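Local coordinates for conserved hypothetical protein (Shewanella loihica, PDB 2GPI) that is of unknown function, belongs to the DUF1488 family and may take part in transcriptional regulation of the shikimate pathway, at residues Q4-T9 / K72-E77; S19-T24 / S57-F62; K39-L44 / F64-Q69. One frame throughout, in Å; residues are numbered along the deposited sequence.

Interaction 1: Q4-T9 / K72-E77; sequences QSIIFT and KLIEQE. With EDO (1,2-ethanediol), chain B.
Ile6 meets Ile74 where the edge strand 6-8 faces the last turn of helix 63-75. The two branched chains run antiparallel, long branch against short: CD1 of Ile6 lies 3.6 Å from CG2 of Ile74, while the exchanged pair, Ile6 CG2 and Ile74 CD1, stands 3.9 Å apart. With CG1 beside the backbone N (chi1 -59°), the long branch of Ile6 also reaches the CG methylene of Glu75, at 4.0 Å from CD1. Beta-branched isoleucine suits both places, since each residue offers two separate tips to the other. Gln4 adds a more polar fringe, its CG 3.9 Å from OE2 of Glu75, with amide and carboxylate planes 67° apart. The contact joins the outer edge of a mixed beta sheet to a helix packed on one of its faces, and that helix closes in a Schellman motif, with Glu77 at positive phi and its N bonded to Ile74 O. A water accepts from Gln4 N and donates weakly to Glu75 OE2. A 1,2-ethanediol, probably from the crystallisation liquor, gives its O2 hydrogen to Glu75 O (2.8 Å). Farther out, Gln27 NE2 holds Gln4 O, and backbone bonds between Ile7 and Gln26 fix the strand's position.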
loop_
_atom_site.group_PDB
_atom_site.type_symbol
_atom_site.label_atom_id
_atom_site.label_comp_id
_atom_site.label_asym_id
_atom_site.label_seq_id
_atom_site.Cartn_x
_atom_site.Cartn_y
_atom_site.Cartn_z
ATOM N N GLN A 4 18.173 1.985 -1.887
ATOM C CA GLN A 4 17.619 2.923 -0.878
ATOM C C GLN A 4 17.124 2.171 0.375
ATOM O O GLN A 4 16.683 2.796 1.354
ATOM C CB GLN A 4 16.453 3.752 -1.444
ATOM C CG GLN A 4 16.851 4.762 -2.522
ATOM C CD GLN A 4 17.746 5.898 -2.023
ATOM O OE1 GLN A 4 17.922 6.107 -0.822
ATOM N NE2 GLN A 4 18.320 6.632 -2.962
ATOM N N SER A 5 17.168 0.833 0.333
ATOM C CA SER A 5 16.904 0.037 1.518
ATOM C C SER A 5 15.468 0.243 2.058
ATOM O O SER A 5 15.257 0.147 3.271
ATOM C CB SER A 5 17.945 0.352 2.627
ATOM O OG SER A 5 19.284 0.040 2.243
ATOM N N ILE A 6 14.499 0.498 1.166
ATOM C CA ILE A 6 13.072 0.574 1.533
ATOM C C ILE A 6 12.534 -0.829 1.586
ATOM O O ILE A 6 12.455 -1.507 0.586
ATOM C CB ILE A 6 12.205 1.440 0.568
ATOM C CG1 ILE A 6 12.739 2.873 0.534
ATOM C CG2 ILE A 6 10.730 1.432 1.029
ATOM C CD1 ILE A 6 12.390 3.688 -0.729
ATOM N N ILE A 7 12.182 -1.292 2.784
ATOM C CA ILE A 7 11.720 -2.653 3.010
ATOM C C ILE A 7 10.218 -2.663 3.293
ATOM O O ILE A 7 9.723 -1.862 4.083
ATOM C CB ILE A 7 12.417 -3.232 4.237
ATOM C CG1 ILE A 7 13.948 -3.287 4.029
ATOM C CG2 ILE A 7 11.841 -4.626 4.612
ATOM C CD1 ILE A 7 14.764 -3.647 5.333
ATOM N N PHE A 8 9.502 -3.577 2.661
ATOM C CA PHE A 8 8.102 -3.783 2.948
ATOM C C PHE A 8 7.956 -4.907 3.957
ATOM O O PHE A 8 8.337 -6.065 3.703
ATOM C CB PHE A 8 7.338 -4.022 1.658
ATOM C CG PHE A 8 7.307 -2.796 0.824
ATOM C CD1 PHE A 8 6.304 -1.865 1.002
ATOM C CD2 PHE A 8 8.335 -2.499 -0.016
ATOM C CE1 PHE A 8 6.330 -0.655 0.327
ATOM C CE2 PHE A 8 8.327 -1.318 -0.730
ATOM C CZ PHE A 8 7.304 -0.396 -0.540
ATOM N N THR A 9 7.476 -4.541 5.133
ATOM C CA THR A 9 7.518 -5.441 6.265
ATOM C C THR A 9 6.258 -6.280 6.495
ATOM O O THR A 9 6.196 -7.065 7.469
ATOM C CB THR A 9 7.889 -4.634 7.524
ATOM O OG1 THR A 9 6.980 -3.532 7.693
ATOM C CG2 THR A 9 9.333 -4.119 7.464
ATOM N N LYS A 72 8.035 3.694 -5.360
ATOM C CA LYS A 72 8.239 4.807 -6.250
ATOM C C LYS A 72 7.763 6.086 -5.582
ATOM O O LYS A 72 8.447 7.109 -5.591
ATOM C CB LYS A 72 7.470 4.572 -7.539
ATOM C CG LYS A 72 7.682 5.647 -8.510
ATOM C CD LYS A 72 6.773 5.453 -9.744
ATOM C CE LYS A 72 5.503 6.321 -9.634
ATOM N N LEU A 73 6.580 6.009 -4.981
ATOM C CA LEU A 73 6.029 7.202 -4.310
ATOM C C LEU A 73 6.957 7.694 -3.188
ATOM O O LEU A 73 7.185 8.905 -3.001
ATOM C CB LEU A 73 4.628 6.905 -3.786
ATOM C CG LEU A 73 3.525 6.719 -4.833
ATOM C CD1 LEU A 73 2.247 6.170 -4.171
ATOM C CD2 LEU A 73 3.270 8.028 -5.618
ATOM N N ILE A 74 7.488 6.752 -2.416
ATOM C CA ILE A 74 8.459 7.106 -1.357
ATOM C C ILE A 74 9.709 7.781 -1.933
ATOM O O ILE A 74 10.162 8.845 -1.467
ATOM C CB ILE A 74 8.812 5.879 -0.513
ATOM C CG1 ILE A 74 7.625 5.420 0.320
ATOM C CG2 ILE A 74 10.037 6.159 0.406
ATOM C CD1 ILE A 74 7.805 3.975 0.893
ATOM N N GLU A 75 10.268 7.197 -2.997
ATOM C CA GLU A 75 11.425 7.798 -3.645
ATOM C C GLU A 75 11.164 9.187 -4.185
ATOM O O GLU A 75 12.061 10.025 -4.176
ATOM C CB GLU A 75 11.957 6.893 -4.755
ATOM C CG GLU A 75 12.534 5.616 -4.192
ATOM C CD GLU A 75 13.668 5.028 -5.020
ATOM O OE1 GLU A 75 14.366 5.799 -5.725
ATOM O OE2 GLU A 75 13.888 3.793 -4.944
ATOM N N GLN A 76 9.944 9.427 -4.643
ATOM C CA GLN A 76 9.504 10.696 -5.202
ATOM C C GLN A 76 9.043 11.681 -4.137
ATOM O O GLN A 76 8.592 12.783 -4.462
ATOM C CB GLN A 76 8.328 10.475 -6.173
ATOM C CG GLN A 76 8.701 9.806 -7.482
ATOM C CD GLN A 76 7.490 9.476 -8.345
ATOM O OE1 GLN A 76 6.343 9.422 -7.867
ATOM N NE2 GLN A 76 7.747 9.218 -9.613
ATOM N N GLU A 77 9.108 11.296 -2.860
ATOM C CA GLU A 77 8.655 12.158 -1.741
ATOM C C GLU A 77 7.169 12.510 -1.806
ATOM O O GLU A 77 6.726 13.564 -1.352
ATOM C CB GLU A 77 9.519 13.410 -1.607
ATOM C CG GLU A 77 11.003 13.125 -1.529
ATOM C CD GLU A 77 11.838 14.333 -1.150
ATOM O OE1 GLU A 77 11.303 15.305 -0.567
ATOM O OE2 GLU A 77 13.054 14.297 -1.440
HETATM C C1 EDO B . 15.188 8.565 -3.165
HETATM O O1 EDO B . 15.527 8.896 -4.519
HETATM C C2 EDO B . 15.265 9.787 -2.254
HETATM O O2 EDO B . 13.989 10.426 -2.122
HETATM O O HOH W 1 16.295 1.490 -4.061
#

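Interaction 2: S19-T24 / S57-F62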
loop_
_atom_site.group_PDB
_atom_site.type_symbol
_atom_site.label_atom_id
_atom_site.label_comp_id
_atom_site.label_asym_id
_atom_site.label_seq_id
_atom_site.Cartn_x
_atom_site.Cartn_y
_atom_site.Cartn_z
ATOM N N SER A 19 -11.197 3.026 5.176
ATOM C CA SER A 19 -11.619 1.964 4.231
ATOM C C SER A 19 -10.489 1.646 3.272
ATOM O O SER A 19 -10.614 1.866 2.057
ATOM C CB SER A 19 -12.869 2.349 3.464
ATOM O OG SER A 19 -13.960 2.498 4.370
ATOM N N ALA A 20 -9.377 1.176 3.843
ATOM C CA ALA A 20 -8.145 0.950 3.095
ATOM C C ALA A 20 -7.404 -0.240 3.659
ATOM O O ALA A 20 -7.509 -0.514 4.854
ATOM C CB ALA A 20 -7.262 2.204 3.193
ATOM N N ILE A 21 -6.628 -0.932 2.826
ATOM C CA ILE A 21 -5.587 -1.804 3.315
ATOM C C ILE A 21 -4.405 -0.933 3.757
ATOM O O ILE A 21 -3.918 -0.067 3.007
ATOM C CB ILE A 21 -5.107 -2.833 2.277
ATOM C CG1 ILE A 21 -6.180 -3.944 2.034
ATOM C CG2 ILE A 21 -3.747 -3.494 2.714
ATOM C CD1 ILE A 21 -6.280 -4.930 3.164
ATOM N N HIS A 22 -3.984 -1.178 4.971
ATOM C CA HIS A 22 -2.819 -0.522 5.569
ATOM C C HIS A 22 -1.652 -1.538 5.468
ATOM O O HIS A 22 -1.728 -2.682 5.977
ATOM C CB HIS A 22 -3.180 -0.083 6.994
ATOM C CG HIS A 22 -1.989 0.403 7.837
ATOM N ND1 HIS A 22 -2.027 0.481 9.209
ATOM C CD2 HIS A 22 -0.767 0.874 7.460
ATOM C CE1 HIS A 22 -0.878 0.972 9.651
ATOM N NE2 HIS A 22 -0.088 1.212 8.612
ATOM N N PHE A 23 -0.558 -1.098 4.848
ATOM C CA PHE A 23 0.637 -1.920 4.729
ATOM C C PHE A 23 1.845 -1.065 5.133
ATOM O O PHE A 23 1.780 0.135 5.149
ATOM C CB PHE A 23 0.811 -2.610 3.375
ATOM C CG PHE A 23 0.913 -1.697 2.168
ATOM C CD1 PHE A 23 -0.184 -1.011 1.674
ATOM C CD2 PHE A 23 2.117 -1.536 1.522
ATOM C CE1 PHE A 23 -0.069 -0.230 0.525
ATOM C CE2 PHE A 23 2.227 -0.736 0.376
ATOM C CZ PHE A 23 1.156 -0.090 -0.104
ATOM N N THR A 24 2.926 -1.712 5.484
ATOM C CA THR A 24 4.040 -1.033 6.108
ATOM C C THR A 24 5.336 -1.132 5.290
ATOM O O THR A 24 5.646 -2.156 4.688
ATOM C CB THR A 24 4.304 -1.624 7.504
ATOM O OG1 THR A 24 4.402 -3.056 7.390
ATOM C CG2 THR A 24 3.181 -1.267 8.463
ATOM N N SER A 57 -6.660 -10.904 0.495
ATOM C CA SER A 57 -6.320 -11.801 -0.613
ATOM C C SER A 57 -6.028 -11.026 -1.904
ATOM O O SER A 57 -5.087 -11.347 -2.643
ATOM C CB SER A 57 -7.415 -12.847 -0.833
ATOM O OG SER A 57 -7.083 -13.700 -1.920
ATOM N N LEU A 58 -6.797 -9.985 -2.159
ATOM C CA LEU A 58 -6.572 -9.139 -3.337
ATOM C C LEU A 58 -5.255 -8.357 -3.226
ATOM O O LEU A 58 -4.494 -8.271 -4.212
ATOM C CB LEU A 58 -7.776 -8.234 -3.608
ATOM C CG LEU A 58 -9.074 -8.955 -4.061
ATOM C CD1 LEU A 58 -10.216 -7.947 -4.127
ATOM C CD2 LEU A 58 -8.873 -9.727 -5.383
ATOM N N PHE A 59 -4.972 -7.792 -2.056
ATOM C CA PHE A 59 -3.663 -7.187 -1.825
ATOM C C PHE A 59 -2.532 -8.182 -2.159
ATOM O O PHE A 59 -1.561 -7.863 -2.901
ATOM C CB PHE A 59 -3.516 -6.639 -0.400
ATOM C CG PHE A 59 -2.159 -6.068 -0.143
ATOM C CD1 PHE A 59 -1.104 -6.897 0.223
ATOM C CD2 PHE A 59 -1.892 -4.701 -0.371
ATOM C CE1 PHE A 59 0.197 -6.400 0.409
ATOM C CE2 PHE A 59 -0.563 -4.225 -0.175
ATOM C CZ PHE A 59 0.438 -5.053 0.215
ATOM N N GLU A 60 -2.658 -9.390 -1.600
ATOM C CA GLU A 60 -1.618 -10.417 -1.843
ATOM C C GLU A 60 -1.479 -10.749 -3.323
ATOM O O GLU A 60 -0.335 -10.899 -3.836
ATOM C CB GLU A 60 -1.926 -11.643 -1.001
ATOM C CG GLU A 60 -1.681 -11.420 0.429
ATOM C CD GLU A 60 -0.198 -11.223 0.783
ATOM O OE1 GLU A 60 0.701 -11.418 -0.071
ATOM O OE2 GLU A 60 0.054 -10.886 1.929
ATOM N N GLN A 61 -2.601 -10.835 -4.028
ATOM C CA GLN A 61 -2.591 -11.114 -5.480
ATOM C C GLN A 61 -1.779 -10.077 -6.257
ATOM O O GLN A 61 -1.106 -10.413 -7.221
ATOM C CB GLN A 61 -4.010 -11.208 -6.018
ATOM C CG GLN A 61 -4.099 -11.518 -7.483
ATOM C CD GLN A 61 -5.535 -11.824 -7.896
ATOM O OE1 GLN A 61 -6.405 -12.094 -7.032
ATOM N NE2 GLN A 61 -5.792 -11.794 -9.215
ATOM N N PHE A 62 -1.839 -8.820 -5.828
ATOM C CA PHE A 62 -1.199 -7.733 -6.506
ATOM C C PHE A 62 -0.068 -7.113 -5.638
ATOM O O PHE A 62 0.359 -5.962 -5.889
ATOM C CB PHE A 62 -2.231 -6.671 -6.884
ATOM C CG PHE A 62 -3.237 -7.161 -7.892
ATOM C CD1 PHE A 62 -2.954 -7.066 -9.228
ATOM C CD2 PHE A 62 -4.467 -7.663 -7.501
ATOM C CE1 PHE A 62 -3.836 -7.504 -10.189
ATOM C CE2 PHE A 62 -5.342 -8.151 -8.466
ATOM C CZ PHE A 62 -5.017 -8.044 -9.811
#
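Phe23 and Phe59 bring their rings together on the helix-covered face of the sheet, where strand 20-27 is covered by helix 52-61 in a two-layer alpha+beta sandwich, one sheet and one layer of helices. The tight part of the contact is wholly apolar and buried. Phe59 CE2 stands over one face of the Phe23 ring, nearer the edge of the ring than its centre and 3.7 Å from Phe23 CD1; CZ follows, 3.9 Å from Phe23 CG. The planes are inclined at 49° with centroids 5.1 Å apart, an oblique meeting. Phe23 holds CG between its backbone N and carbonyl carbon (chi1 60°), the crowded position for a side chain, and this rotamer turns one face of the ring to Phe59 CE2. The ring of Phe59 swings out anti to its own N (chi1 178°), directed from the helix to the sheet. Large flat side chains suit this gap because they span it without leaving a polar group in the interior. Ile66 and Ala70 of helix 63-75 also touch Phe23, and a leucine in its place would probably deprive Phe59 CE2 of the flat face it rests on and weaken the packing against those two residues. Away from this core, His22 points away from the helix, bonds through NE2 to Asp33 and stacks on Tyr35, while Ser57, Glu60 and Gln61 put polar groups on the exposed side of their helix, as befits an amphipathic helix. Back in the core, beside the aromatic pair, the CG2 methyl of Ile21 lies 3.8 Å from CD2 of Phe59.

Interaction 3: K39-L44 / F64-Q69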
loop_
_atom_site.group_PDB
_atom_site.type_symbol
_atom_site.label_atom_id
_atom_site.label_comp_id
_atom_site.label_asym_id
_atom_site.label_seq_id
_atom_site.Cartn_x
_atom_site.Cartn_y
_atom_site.Cartn_z
ATOM N N LYS A 39 -11.600 1.348 -3.074
ATOM C CA LYS A 39 -11.960 1.534 -4.475
ATOM C C LYS A 39 -10.763 1.304 -5.399
ATOM O O LYS A 39 -10.894 0.710 -6.458
ATOM C CB LYS A 39 -12.610 2.901 -4.719
ATOM C CG LYS A 39 -13.977 3.040 -4.044
ATOM C CD LYS A 39 -14.656 4.379 -4.315
ATOM C CE LYS A 39 -16.033 4.402 -3.698
ATOM N N VAL A 40 -9.568 1.724 -4.986
ATOM C CA VAL A 40 -8.376 1.526 -5.802
ATOM C C VAL A 40 -8.134 0.031 -6.018
ATOM O O VAL A 40 -7.856 -0.458 -7.140
ATOM C CB VAL A 40 -7.122 2.215 -5.197
ATOM C CG1 VAL A 40 -5.895 1.955 -6.096
ATOM C CG2 VAL A 40 -7.380 3.718 -5.099
ATOM N N LEU A 41 -8.230 -0.720 -4.942
ATOM C CA LEU A 41 -8.045 -2.147 -4.994
ATOM C C LEU A 41 -9.125 -2.864 -5.788
ATOM O O LEU A 41 -8.823 -3.782 -6.517
ATOM C CB LEU A 41 -7.998 -2.701 -3.566
ATOM C CG LEU A 41 -7.475 -4.099 -3.357
ATOM C CD1 LEU A 41 -6.127 -4.319 -4.041
ATOM C CD2 LEU A 41 -7.394 -4.353 -1.766
ATOM N N GLU A 42 -10.372 -2.423 -5.664
ATOM C CA GLU A 42 -11.486 -2.972 -6.467
ATOM C C GLU A 42 -11.280 -2.763 -7.961
ATOM O O GLU A 42 -11.509 -3.700 -8.758
ATOM C CB GLU A 42 -12.825 -2.357 -6.053
ATOM C CG GLU A 42 -13.220 -2.824 -4.634
ATOM C CD GLU A 42 -14.519 -2.196 -4.121
ATOM O OE1 GLU A 42 -14.827 -1.037 -4.518
ATOM O OE2 GLU A 42 -15.251 -2.852 -3.345
ATOM N N HIS A 43 -10.902 -1.544 -8.341
ATOM C CA HIS A 43 -10.588 -1.248 -9.756
ATOM C C HIS A 43 -9.415 -2.101 -10.252
ATOM O O HIS A 43 -9.489 -2.700 -11.302
ATOM C CB HIS A 43 -10.252 0.233 -9.979
ATOM C CG HIS A 43 -11.410 1.172 -9.864
ATOM N ND1 HIS A 43 -12.505 1.150 -10.708
ATOM C CD2 HIS A 43 -11.588 2.252 -9.056
ATOM C CE1 HIS A 43 -13.338 2.127 -10.372
ATOM N NE2 HIS A 43 -12.798 2.819 -9.382
ATOM N N LEU A 44 -8.357 -2.175 -9.454
ATOM C CA LEU A 44 -7.173 -2.959 -9.839
ATOM C C LEU A 44 -7.489 -4.423 -10.073
ATOM O O LEU A 44 -7.107 -5.020 -11.090
ATOM C CB LEU A 44 -6.118 -2.831 -8.739
ATOM C CG LEU A 44 -4.820 -3.598 -8.872
ATOM C CD1 LEU A 44 -4.073 -3.168 -10.148
ATOM C CD2 LEU A 44 -3.910 -3.429 -7.645
ATOM N N PHE A 64 3.188 -7.257 -5.249
ATOM C CA PHE A 64 4.425 -6.689 -5.802
ATOM C C PHE A 64 4.168 -5.480 -6.716
ATOM O O PHE A 64 4.955 -4.547 -6.733
ATOM C CB PHE A 64 5.309 -7.770 -6.439
ATOM C CG PHE A 64 5.856 -8.700 -5.397
ATOM C CD1 PHE A 64 7.057 -8.381 -4.770
ATOM C CD2 PHE A 64 5.130 -9.792 -4.960
ATOM C CE1 PHE A 64 7.555 -9.158 -3.731
ATOM C CE2 PHE A 64 5.623 -10.599 -3.896
ATOM C CZ PHE A 64 6.831 -10.269 -3.291
ATOM N N ASP A 65 3.038 -5.460 -7.403
ATOM C CA ASP A 65 2.661 -4.254 -8.137
ATOM C C ASP A 65 2.368 -3.092 -7.203
ATOM O O ASP A 65 2.705 -1.936 -7.473
ATOM C CB ASP A 65 1.407 -4.560 -8.959
ATOM C CG ASP A 65 1.667 -5.506 -10.146
ATOM O OD1 ASP A 65 2.844 -5.745 -10.522
ATOM O OD2 ASP A 65 0.650 -5.968 -10.701
ATOM N N ILE A 66 1.654 -3.382 -6.126
ATOM C CA ILE A 66 1.257 -2.330 -5.163
ATOM C C ILE A 66 2.474 -1.769 -4.456
ATOM O O ILE A 66 2.654 -0.570 -4.342
ATOM C CB ILE A 66 0.203 -2.841 -4.176
ATOM C CG1 ILE A 66 -1.127 -3.185 -4.870
ATOM C CG2 ILE A 66 -0.077 -1.828 -3.054
ATOM C CD1 ILE A 66 -2.072 -4.043 -4.070
ATOM N N GLU A 67 3.307 -2.677 -3.936
ATOM C CA GLU A 67 4.516 -2.263 -3.221
ATOM C C GLU A 67 5.512 -1.563 -4.176
ATOM O O GLU A 67 6.179 -0.597 -3.732
ATOM C CB GLU A 67 5.131 -3.449 -2.456
ATOM C CG GLU A 67 4.194 -3.881 -1.268
ATOM C CD GLU A 67 4.666 -5.045 -0.440
ATOM O OE1 GLU A 67 5.560 -5.813 -0.868
ATOM O OE2 GLU A 67 4.126 -5.181 0.709
ATOM N N GLU A 68 5.566 -1.975 -5.454
ATOM C CA GLU A 68 6.410 -1.278 -6.419
ATOM C C GLU A 68 6.006 0.181 -6.497
ATOM O O GLU A 68 6.848 1.080 -6.504
ATOM C CB GLU A 68 6.331 -1.919 -7.803
ATOM C CG GLU A 68 7.176 -1.278 -8.815
ATOM C CD GLU A 68 7.238 -2.068 -10.100
ATOM O OE1 GLU A 68 6.297 -2.807 -10.410
ATOM O OE2 GLU A 68 8.238 -1.918 -10.817
ATOM N N GLN A 69 4.705 0.396 -6.592
ATOM C CA GLN A 69 4.167 1.766 -6.700
ATOM C C GLN A 69 4.431 2.558 -5.392
ATOM O O GLN A 69 4.831 3.716 -5.458
ATOM C CB GLN A 69 2.686 1.756 -7.075
ATOM C CG GLN A 69 2.092 3.142 -7.222
ATOM C CD GLN A 69 2.688 4.030 -8.301
ATOM O OE1 GLN A 69 3.323 3.555 -9.240
ATOM N NE2 GLN A 69 2.428 5.346 -8.203
#
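Leu41 is the first residue of helix 38-45 to touch Ile66. It lies on the buried side, and its CD1 methyl comes 4.1 Å from CD1 of Ile66, the two side chains lying roughly perpendicular. Leu41 leaves its helix pointing to one side of helix 63-75, and only its end comes across: with CG anti to the backbone N (chi1 -165°), the chain end is carried toward Ile66. Leucine suits the site because its fork can serve two neighbours, and Leu41 also touches Ile21 of the sheet and Ile49 of the following loop. Glu42, next in order, turns elsewhere: its OE2 accepts hydrogen bonds from Ile49 N and Gln38 NE2, tying the helix to the connection that follows it. The two helices belong to the layer that covers one face of the mixed sheet, and their contact is a light one of methyl and methylene groups, burying 108 Å² with no hydrogen bond between them. Leu44, a turn on from Leu41, points toward helix 63-75 and places CD2 3.9 Å from CG1 of Ile66 and 4.1 Å from its CD1. Ile66 thus receives both leucines on a single branch. That branch sits beside the backbone N of Ile66 (chi1 -65°) and projects toward helix 38-45, while CG2 stands anti to the N. Isoleucine suits this place because its longer arm can reach across to the leucines while CG2 remains for the sheet. Leu44 also packs on Phe62 and Asp91, and Ile66 on Phe23 through CG2 and on Phe59 through CD1.

Overall arrangement
Helix 63-75 serves two of the three contacts: interaction 3 uses its first half and interaction 1 its last turn, their centres about 16 Å apart. Interaction 2 lies about 8 Å from interaction 3 by centres, and Ile66 of that helix touches it, with CG2 3.6 Å from Phe23 CZ and CD1 3.8 Å from Phe59 CD2. Phe8, from the strand of interaction 1, packs on both: CE1 4.1 Å from Phe23 CE2, CZ 3.4 Å from Glu67 O. Thr9 OG1 and Thr24 OG1, 2.6 Å apart, probably share a hydrogen bond. Along the chain, the segments of interactions 2 and 3 alternate inside the loop that interaction 1 closes; the ethanediol belongs to interaction 1 alone.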